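Glucose-1-phosphate uridylyltransferase (Sphingomonas elodea, PDB 2UX8) probably catalyses the formation of UDP-glucose and diphosphate from alpha-D-glucose 1-phosphate and UTP. Local coordinates at residues Tyr82-Thr87 with Asp96-Thr101; Lys195-Lys200 with Arg245-Gln250. All blocks are in the same frame, centred on the assembly; numbering follows the deposited sequence.

Contact 1. Residues Tyr82-Thr87 with Asp96-Thr101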
ATOM      1  N   TYR C  82      -0.655 -12.562  -8.583  1.00 22.61           N
ATOM      2  CA  TYR C  82      -0.019 -12.700  -9.877  1.00 24.62           C
ATOM      3  C   TYR C  82       1.392 -13.280  -9.944  1.00 24.75           C
ATOM      4  O   TYR C  82       1.587 -14.346 -10.525  1.00 24.83           O
ATOM      5  CB  TYR C  82      -0.057 -11.366 -10.609  1.00 52.72           C
ATOM      6  CG  TYR C  82      -0.021 -11.543 -12.097  1.00 54.84           C
ATOM      7  CD1 TYR C  82      -1.184 -11.800 -12.813  1.00 57.29           C
ATOM      8  CD2 TYR C  82       1.187 -11.527 -12.785  1.00 57.42           C
ATOM      9  CE1 TYR C  82      -1.144 -12.044 -14.184  1.00 58.45           C
ATOM     10  CE2 TYR C  82       1.242 -11.772 -14.158  1.00 57.04           C
ATOM     11  CZ  TYR C  82       0.073 -12.029 -14.850  1.00 56.96           C
ATOM     12  OH  TYR C  82       0.119 -12.275 -16.203  1.00 57.45           O
ATOM     13  N   GLU C  83       2.377 -12.604  -9.365  1.00 35.48           N
ATOM     14  CA  GLU C  83       3.750 -13.097  -9.433  1.00 36.06           C
ATOM     15  C   GLU C  83       3.933 -14.433  -8.733  1.00 36.62           C
ATOM     16  O   GLU C  83       4.685 -15.290  -9.203  1.00 38.50           O
ATOM     17  CB  GLU C  83       4.727 -12.072  -8.853  1.00 48.72           C
ATOM     18  CG  GLU C  83       6.187 -12.426  -9.094  1.00 50.05           C
ATOM     19  CD  GLU C  83       7.133 -11.351  -8.614  1.00 52.23           C
ATOM     20  OE1 GLU C  83       6.906 -10.179  -8.963  1.00 54.55           O
ATOM     21  OE2 GLU C  83       8.104 -11.671  -7.895  1.00 52.46           O
ATOM     22  N   LEU C  84       3.244 -14.611  -7.614  1.00 39.09           N
ATOM     23  CA  LEU C  84       3.321 -15.854  -6.857  1.00 37.98           C
ATOM     24  C   LEU C  84       2.887 -17.044  -7.697  1.00 38.25           C
ATOM     25  O   LEU C  84       3.606 -18.032  -7.817  1.00 38.61           O
ATOM     26  CB  LEU C  84       2.417 -15.777  -5.638  1.00 26.13           C
ATOM     27  CG  LEU C  84       2.270 -17.060  -4.824  1.00 24.46           C
ATOM     28  CD1 LEU C  84       3.622 -17.510  -4.274  1.00 22.54           C
ATOM     29  CD2 LEU C  84       1.297 -16.808  -3.709  1.00 20.71           C
ATOM     30  N   GLU C  85       1.689 -16.951  -8.263  1.00 47.24           N
ATOM     31  CA  GLU C  85       1.155 -18.025  -9.095  1.00 47.63           C
ATOM     32  C   GLU C  85       2.078 -18.319 -10.272  1.00 48.23           C
ATOM     33  O   GLU C  85       2.173 -19.463 -10.727  1.00 48.47           O
ATOM     34  CB  GLU C  85      -0.242 -17.673  -9.635  1.00 44.80           C
ATOM     35  CG  GLU C  85      -1.298 -17.458  -8.560  1.00 45.42           C
ATOM     36  CD  GLU C  85      -2.724 -17.587  -9.078  1.00 46.02           C
ATOM     37  OE1 GLU C  85      -2.900 -17.833 -10.295  1.00 44.43           O
ATOM     38  OE2 GLU C  85      -3.667 -17.440  -8.261  1.00 46.73           O
ATOM     39  N   ALA C  86       2.749 -17.284 -10.772  1.00 46.07           N
ATOM     40  CA  ALA C  86       3.665 -17.450 -11.895  1.00 45.87           C
ATOM     41  C   ALA C  86       4.890 -18.204 -11.412  1.00 46.35           C
ATOM     42  O   ALA C  86       5.349 -19.143 -12.058  1.00 46.05           O
ATOM     43  CB  ALA C  86       4.069 -16.103 -12.451  1.00 17.79           C
ATOM     44  N   THR C  87       5.411 -17.790 -10.264  1.00 47.25           N
ATOM     45  CA  THR C  87       6.583 -18.425  -9.675  1.00 47.51           C
ATOM     46  C   THR C  87       6.340 -19.908  -9.425  1.00 48.10           C
ATOM     47  O   THR C  87       7.188 -20.745  -9.708  1.00 48.56           O
ATOM     48  CB  THR C  87       6.932 -17.798  -8.325  1.00 35.09           C
ATOM     49  OG1 THR C  87       7.220 -16.416  -8.505  1.00 35.29           O
ATOM     50  CG2 THR C  87       8.132 -18.478  -7.713  1.00 34.24           C
ATOM     51  N   ASP C  96      -3.290 -25.715  -5.775  1.00 50.20           N
ATOM     52  CA  ASP C  96      -4.351 -26.226  -4.913  1.00 50.20           C
ATOM     53  C   ASP C  96      -4.260 -25.648  -3.509  1.00 50.20           C
ATOM     54  O   ASP C  96      -5.269 -25.470  -2.825  1.00 76.59           O
ATOM     55  CB  ASP C  96      -4.285 -27.752  -4.827  1.00101.40           C
ATOM     56  CG  ASP C  96      -4.811 -28.428  -6.073  1.00101.40           C
ATOM     57  OD1 ASP C  96      -5.158 -27.709  -7.034  1.00101.40           O
ATOM     58  OD2 ASP C  96      -4.877 -29.678  -6.092  1.00101.40           O
ATOM     59  N   VAL C  97      -3.039 -25.350  -3.088  1.00 42.43           N
ATOM     60  CA  VAL C  97      -2.797 -24.819  -1.760  1.00 41.25           C
ATOM     61  C   VAL C  97      -3.482 -23.468  -1.556  1.00 41.75           C
ATOM     62  O   VAL C  97      -3.652 -23.008  -0.425  1.00 41.47           O
ATOM     63  CB  VAL C  97      -1.282 -24.690  -1.517  1.00 31.79           C
ATOM     64  CG1 VAL C  97      -0.707 -23.568  -2.349  1.00 29.65           C
ATOM     65  CG2 VAL C  97      -1.010 -24.467  -0.069  1.00 32.44           C
ATOM     66  N   LEU C  98      -3.891 -22.847  -2.657  1.00 34.80           N
ATOM     67  CA  LEU C  98      -4.549 -21.545  -2.629  1.00 35.01           C
ATOM     68  C   LEU C  98      -6.063 -21.658  -2.806  1.00 36.33           C
ATOM     69  O   LEU C  98      -6.770 -20.652  -2.848  1.00 36.40           O
ATOM     70  CB  LEU C  98      -3.969 -20.652  -3.745  1.00 31.48           C
ATOM     71  CG  LEU C  98      -2.813 -19.672  -3.493  1.00 28.40           C
ATOM     72  CD1 LEU C  98      -1.926 -20.137  -2.397  1.00 24.94           C
ATOM     73  CD2 LEU C  98      -2.011 -19.520  -4.732  1.00 27.36           C
ATOM     74  N   ASP C  99      -6.554 -22.885  -2.926  1.00 50.13           N
ATOM     75  CA  ASP C  99      -7.979 -23.131  -3.119  1.00 51.78           C
ATOM     76  C   ASP C  99      -8.806 -22.492  -2.027  1.00 52.41           C
ATOM     77  O   ASP C  99      -8.624 -22.799  -0.859  1.00 52.79           O
ATOM     78  CB  ASP C  99      -8.247 -24.633  -3.118  1.00 70.51           C
ATOM     79  CG  ASP C  99      -8.326 -25.215  -4.511  1.00 73.48           C
ATOM     80  OD1 ASP C  99      -7.908 -24.554  -5.492  1.00 75.31           O
ATOM     81  OD2 ASP C  99      -8.809 -26.359  -4.618  1.00 76.11           O
ATOM     82  N   GLY C 100      -9.723 -21.612  -2.400  1.00 48.14           N
ATOM     83  CA  GLY C 100     -10.554 -20.979  -1.395  1.00 48.85           C
ATOM     84  C   GLY C 100     -10.065 -19.606  -0.975  1.00 49.46           C
ATOM     85  O   GLY C 100     -10.718 -18.919  -0.191  1.00 49.89           O
ATOM     86  N   THR C 101      -8.913 -19.197  -1.491  1.00 49.44           N
ATOM     87  CA  THR C 101      -8.384 -17.890  -1.147  1.00 49.24           C
ATOM     88  C   THR C 101      -8.928 -16.853  -2.096  1.00 49.24           C
ATOM     89  O   THR C 101      -8.760 -15.661  -1.881  1.00 49.20           O
ATOM     90  CB  THR C 101      -6.855 -17.819  -1.231  1.00 48.47           C
ATOM     91  OG1 THR C 101      -6.431 -18.124  -2.561  1.00 48.96           O
ATOM     92  CG2 THR C 101      -6.224 -18.783  -0.268  1.00 47.42           C
TER
HETATM   93  O   HOH W   1      -5.907 -17.292  -5.702  1.00 29.12           O

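Contact 2. Residues Lys195-Lys200 with Arg245-Gln250. With G1P (1-O-phosphono-alpha-D-glucopyranose), chain K.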
ATOM      1  N   LYS C 195     -34.285 -14.222  26.157  1.00 57.57           N
ATOM      2  CA  LYS C 195     -35.352 -13.362  26.649  1.00 58.64           C
ATOM      3  C   LYS C 195     -34.823 -11.971  26.953  1.00 59.05           C
ATOM      4  O   LYS C 195     -35.589 -11.032  27.146  1.00 59.23           O
ATOM      5  CB  LYS C 195     -35.987 -13.980  27.904  1.00104.03           C
ATOM      6  CG  LYS C 195     -36.847 -15.214  27.619  1.00104.39           C
ATOM      7  CD  LYS C 195     -37.360 -15.848  28.902  1.00105.38           C
ATOM      8  CE  LYS C 195     -38.290 -17.024  28.619  1.00108.15           C
ATOM      9  NZ  LYS C 195     -38.646 -17.781  29.864  1.00107.25           N
ATOM     10  N   GLY C 196     -33.504 -11.842  26.990  1.00 70.14           N
ATOM     11  CA  GLY C 196     -32.905 -10.556  27.268  1.00 71.28           C
ATOM     12  C   GLY C 196     -31.404 -10.632  27.136  1.00 72.05           C
ATOM     13  O   GLY C 196     -30.826 -11.720  27.109  1.00 72.43           O
ATOM     14  N   LEU C 197     -30.768  -9.471  27.056  1.00 42.05           N
ATOM     15  CA  LEU C 197     -29.329  -9.429  26.921  1.00 42.95           C
ATOM     16  C   LEU C 197     -28.773  -8.083  27.315  1.00 43.77           C
ATOM     17  O   LEU C 197     -29.328  -7.045  26.968  1.00 43.96           O
ATOM     18  CB  LEU C 197     -28.927  -9.774  25.479  1.00 77.09           C
ATOM     19  CG  LEU C 197     -29.484  -8.974  24.298  1.00 77.01           C
ATOM     20  CD1 LEU C 197     -29.164  -9.714  23.009  1.00 76.02           C
ATOM     21  CD2 LEU C 197     -30.982  -8.814  24.420  1.00 78.10           C
ATOM     22  N   VAL C 198     -27.681  -8.109  28.066  1.00 73.86           N
ATOM     23  CA  VAL C 198     -27.023  -6.888  28.497  1.00 75.68           C
ATOM     24  C   VAL C 198     -25.553  -6.971  28.101  1.00 76.84           C
ATOM     25  O   VAL C 198     -24.914  -8.014  28.272  1.00 77.23           O
ATOM     26  CB  VAL C 198     -27.143  -6.697  30.020  1.00 67.91           C
ATOM     27  CG1 VAL C 198     -28.585  -6.421  30.390  1.00 68.49           C
ATOM     28  CG2 VAL C 198     -26.655  -7.936  30.740  1.00 67.82           C
ATOM     29  N   GLU C 199     -25.027  -5.879  27.554  1.00 57.60           N
ATOM     30  CA  GLU C 199     -23.626  -5.802  27.119  1.00 59.06           C
ATOM     31  C   GLU C 199     -22.770  -5.756  28.382  1.00 60.15           C
ATOM     32  O   GLU C 199     -23.099  -5.043  29.273  1.00 60.30           O
ATOM     33  CB  GLU C 199     -23.403  -4.505  26.328  1.00102.40           C
ATOM     34  CG  GLU C 199     -22.668  -4.640  24.998  1.00101.82           C
ATOM     35  CD  GLU C 199     -21.480  -5.571  25.053  1.00101.63           C
ATOM     36  OE1 GLU C 199     -20.656  -5.453  25.975  1.00100.65           O
ATOM     37  OE2 GLU C 199     -21.363  -6.423  24.161  1.00101.63           O
ATOM     38  N   LYS C 200     -21.685  -6.504  28.479  1.00 98.34           N
ATOM     39  CA  LYS C 200     -20.828  -6.481  29.675  1.00100.21           C
ATOM     40  C   LYS C 200     -21.416  -6.009  31.024  1.00101.35           C
ATOM     41  O   LYS C 200     -21.105  -4.913  31.496  1.00102.02           O
ATOM     42  CB  LYS C 200     -19.573  -5.658  29.384  1.00126.81           C
ATOM     43  CG  LYS C 200     -18.742  -6.185  28.238  1.00127.72           C
ATOM     44  CD  LYS C 200     -17.352  -5.583  28.235  1.00127.37           C
ATOM     45  CE  LYS C 200     -16.540  -6.112  27.067  1.00127.55           C
ATOM     46  NZ  LYS C 200     -15.130  -5.656  27.084  1.00127.70           N
ATOM     47  N   ARG C 245     -33.913  -4.641  21.253  1.00 58.00           N
ATOM     48  CA  ARG C 245     -35.170  -4.108  20.757  1.00 58.92           C
ATOM     49  C   ARG C 245     -35.924  -5.050  19.864  1.00 59.27           C
ATOM     50  O   ARG C 245     -36.982  -4.707  19.348  1.00 59.17           O
ATOM     51  CB  ARG C 245     -34.939  -2.786  20.024  1.00 80.28           C
ATOM     52  CG  ARG C 245     -35.023  -1.573  20.919  1.00 80.98           C
ATOM     53  CD  ARG C 245     -35.948  -0.554  20.318  1.00 82.96           C
ATOM     54  NE  ARG C 245     -35.200   0.548  19.740  1.00 84.21           N
ATOM     55  CZ  ARG C 245     -35.427   1.042  18.532  1.00 84.55           C
ATOM     56  NH1 ARG C 245     -36.382   0.521  17.776  1.00 83.90           N
ATOM     57  NH2 ARG C 245     -34.706   2.062  18.088  1.00 83.95           N
ATOM     58  N   MET C 246     -35.380  -6.242  19.671  1.00 79.98           N
ATOM     59  CA  MET C 246     -36.055  -7.202  18.829  1.00 81.45           C
ATOM     60  C   MET C 246     -36.254  -8.545  19.468  1.00 81.17           C
ATOM     61  O   MET C 246     -36.158  -9.583  18.818  1.00 81.91           O
ATOM     62  CB  MET C 246     -35.342  -7.340  17.492  1.00108.08           C
ATOM     63  CG  MET C 246     -35.463  -6.090  16.650  1.00109.74           C
ATOM     64  SD  MET C 246     -35.228  -6.352  14.901  1.00110.92           S
ATOM     65  CE  MET C 246     -34.706  -8.010  14.867  1.00109.23           C
ATOM     66  N   ILE C 247     -36.536  -8.515  20.762  1.00 80.88           N
ATOM     67  CA  ILE C 247     -36.809  -9.738  21.492  1.00 80.52           C
ATOM     68  C   ILE C 247     -38.300 -10.064  21.387  1.00 80.12           C
ATOM     69  O   ILE C 247     -38.688 -11.201  21.132  1.00 79.74           O
ATOM     70  CB  ILE C 247     -36.477  -9.587  22.988  1.00102.80           C
ATOM     71  CG1 ILE C 247     -35.020  -9.190  23.174  1.00102.33           C
ATOM     72  CG2 ILE C 247     -36.715 -10.895  23.712  1.00102.72           C
ATOM     73  CD1 ILE C 247     -34.681  -8.787  24.586  1.00102.10           C
ATOM     74  N   GLY C 248     -39.131  -9.050  21.573  1.00 72.27           N
ATOM     75  CA  GLY C 248     -40.559  -9.264  21.569  1.00 71.69           C
ATOM     76  C   GLY C 248     -41.244  -9.556  20.262  1.00 70.95           C
ATOM     77  O   GLY C 248     -42.396  -9.940  20.278  1.00 71.29           O
ATOM     78  N   ASP C 249     -40.606  -9.382  19.120  1.00 74.77           N
ATOM     79  CA  ASP C 249     -41.379  -9.691  17.942  1.00 73.60           C
ATOM     80  C   ASP C 249     -40.758 -10.555  16.871  1.00 72.02           C
ATOM     81  O   ASP C 249     -41.331 -10.732  15.802  1.00 72.81           O
ATOM     82  CB  ASP C 249     -42.012  -8.418  17.368  1.00127.18           C
ATOM     83  CG  ASP C 249     -41.077  -7.612  16.542  1.00127.18           C
ATOM     84  OD1 ASP C 249     -40.532  -8.168  15.575  1.00127.94           O
ATOM     85  OD2 ASP C 249     -40.912  -6.415  16.847  1.00127.18           O
ATOM     86  N   GLN C 250     -39.604 -11.134  17.171  1.00 75.43           N
ATOM     87  CA  GLN C 250     -38.972 -12.044  16.235  1.00 72.92           C
ATOM     88  C   GLN C 250     -38.240 -13.149  16.979  1.00 70.49           C
ATOM     89  O   GLN C 250     -37.704 -12.935  18.070  1.00 70.23           O
ATOM     90  CB  GLN C 250     -38.035 -11.293  15.291  1.00 75.24           C
ATOM     91  CG  GLN C 250     -38.547 -11.309  13.861  1.00 75.12           C
ATOM     92  CD  GLN C 250     -37.767 -10.414  12.919  1.00 75.15           C
ATOM     93  OE1 GLN C 250     -37.957 -10.467  11.706  1.00 74.18           O
ATOM     94  NE2 GLN C 250     -36.895  -9.581  13.470  1.00 74.99           N
TER
HETATM   95  C1  G1P K1290     -18.621  -8.141  21.217  0.60 60.19           C
HETATM   96  C2  G1P K1290     -20.090  -8.028  21.670  0.60 60.19           C
HETATM   97  C3  G1P K1290     -20.269  -8.842  22.963  0.60 60.19           C
HETATM   98  C4  G1P K1290     -19.930 -10.297  22.652  0.60 60.19           C
HETATM   99  C5  G1P K1290     -18.463 -10.357  22.169  0.60 60.19           C
HETATM  100  C6  G1P K1290     -18.105 -11.812  21.830  0.60 60.19           C
HETATM  101  O1  G1P K1290     -17.771  -7.559  22.232  0.60 60.19           O
HETATM  102  O2  G1P K1290     -20.399  -6.657  21.913  0.60 60.19           O
HETATM  103  O3  G1P K1290     -21.619  -8.757  23.398  0.60 60.19           O
HETATM  104  O4  G1P K1290     -20.088 -11.077  23.836  0.60 60.19           O
HETATM  105  O5  G1P K1290     -18.295  -9.547  20.971  0.60 60.19           O
HETATM  106  O6  G1P K1290     -16.753 -11.901  21.371  0.60 60.19           O
HETATM  107  P   G1P K1290     -16.236  -7.482  21.709  0.60 60.19           P
HETATM  108  O1P G1P K1290     -16.148  -6.704  20.448  0.60 60.19           O
HETATM  109  O2P G1P K1290     -15.333  -6.801  22.842  0.60 60.19           O
HETATM  110  O3P G1P K1290     -15.666  -8.968  21.450  0.60 60.19           O

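Contact 1. Residues Tyr82-Thr87 with Asp96-Thr101
Leu98 reaches the helix of residues 82-89 with a single methyl, its CD2, which meets two successive residues of that helix. Leu84 touches it through its own CD2, methyl to methyl, with 4.4 Å between Leu84 CD2 and Leu98 CD2. Beside it, the aliphatic part of Glu85 contributes, Glu85 CG lying 4.4 Å from Leu98 CD2. Leu84 presents its branch with CG anti to the backbone N (chi1 174°), and its CB points toward the loop. The backbones stay well separated: Glu85 CA and Leu98 CA, the nearest such pair, are 9.3 Å apart, and the segments bury just 90 Å² between them.

Leu98 is placed by the turn that starts on it, a type II beta turn from Leu98 to Thr101 with Gly100, at positive phi (97°), in the third position. Leu98 O takes two bonds from Thr101: the amide Thr101 N at 2.9 Å, and the hydroxyl Thr101 OG1 at 2.6 Å, which lies in the carbonyl plane on a lone pair. A water that donates to Thr101 OG1 also makes a weak, long bond to Glu85 OE2, a tenuous polar link alongside the methyls.

Farther out, Leu29 of the second subunit packs on both Leu84 and Val97, while Lys33 of that subunit bonds Thr101 OG1 and its Arg69 forms a salt bridge with Glu83. With so small an apolar interface between them, helix and loop are probably held in relation largely by the neighbouring chain that covers both, making the pair part of the tetramer's subunit interface.

Contact 2. Residues Lys195-Lys200 with Arg245-Gln250
Ile247 packs on the main chain of Lys195 and Gly196 and on the Leu197 side chain, in a partly buried contact between a loop and a strand of the mixed sheet in this GT-A-type nucleotidyltransferase fold. The strand of residues 191-198 carries a classic beta bulge here, Lys195 and Gly196 both facing Thr183 on the antiparallel strand 181-188. The loop joins helix 240-244 to strand 252-256, the partner of 191-198 on its other flank.

Ile247 points toward the strand, with CG1 anti to its carbonyl carbon (chi1 -58°), and its extended branch carries CD1 over the bulge. There Ile247 CD1 lies 3.7 Å from Gly196 CA, against main chain. Leu197 adds the one apolar side-chain pair: Leu197 CD2 and Ile247 CD1 are 3.7 Å apart, the two side chains passing alongside in opposite senses. Some 130 Å² is buried in all. The helix preceding the loop also meets the strand: Gln244 NE2 hydrogen-bonds Leu197 O and Met243 packs on Leu197.

Two residues on, the strand has run out and Glu199 turns into the sugar pocket. Its chain, bent at chi2 (-43°), sets OE2 to accept from two adjacent hydroxyls of glucose 1-phosphate, G1P O2 and G1P O3, each at 2.5 Å. Gly180 N and Val212 O also bond the ligand. With an alanine in place of Glu199, the two hydroxyls would probably lose their shared acceptor, and the hold on the sugar would be weaker.

Back at the bulge, the second branch of Ile247 helps cover a carbonyl: Lys195 O has Ile247 CG2 at 3.6 Å and Ile247 CD1 at 3.5 Å.

Overall arrangement
From the N terminus, the chain passes through strand 62-67 and helix 72-77 into helix 82-89; contact 1 then closes the turn-back after that helix, before strand 108-112, folding the loop back on the helix it has just left. Contact 2 begins much later, at strand 191-198, and closes 45 residues on, before strand 252-256 enters the sheet beside it. The two loops run in series, neither nested nor crossed. The centres of contact 1 and contact 2 are 44 Å apart, on opposite sides of the chain's centre. The nearest atoms of contact 1 and contact 2 are about 29 Å apart. Contact 1, touched by other subunits, belongs to an interface, whereas contact 2, untouched by other protein chains, joins sheet and loop near the sugar pocket.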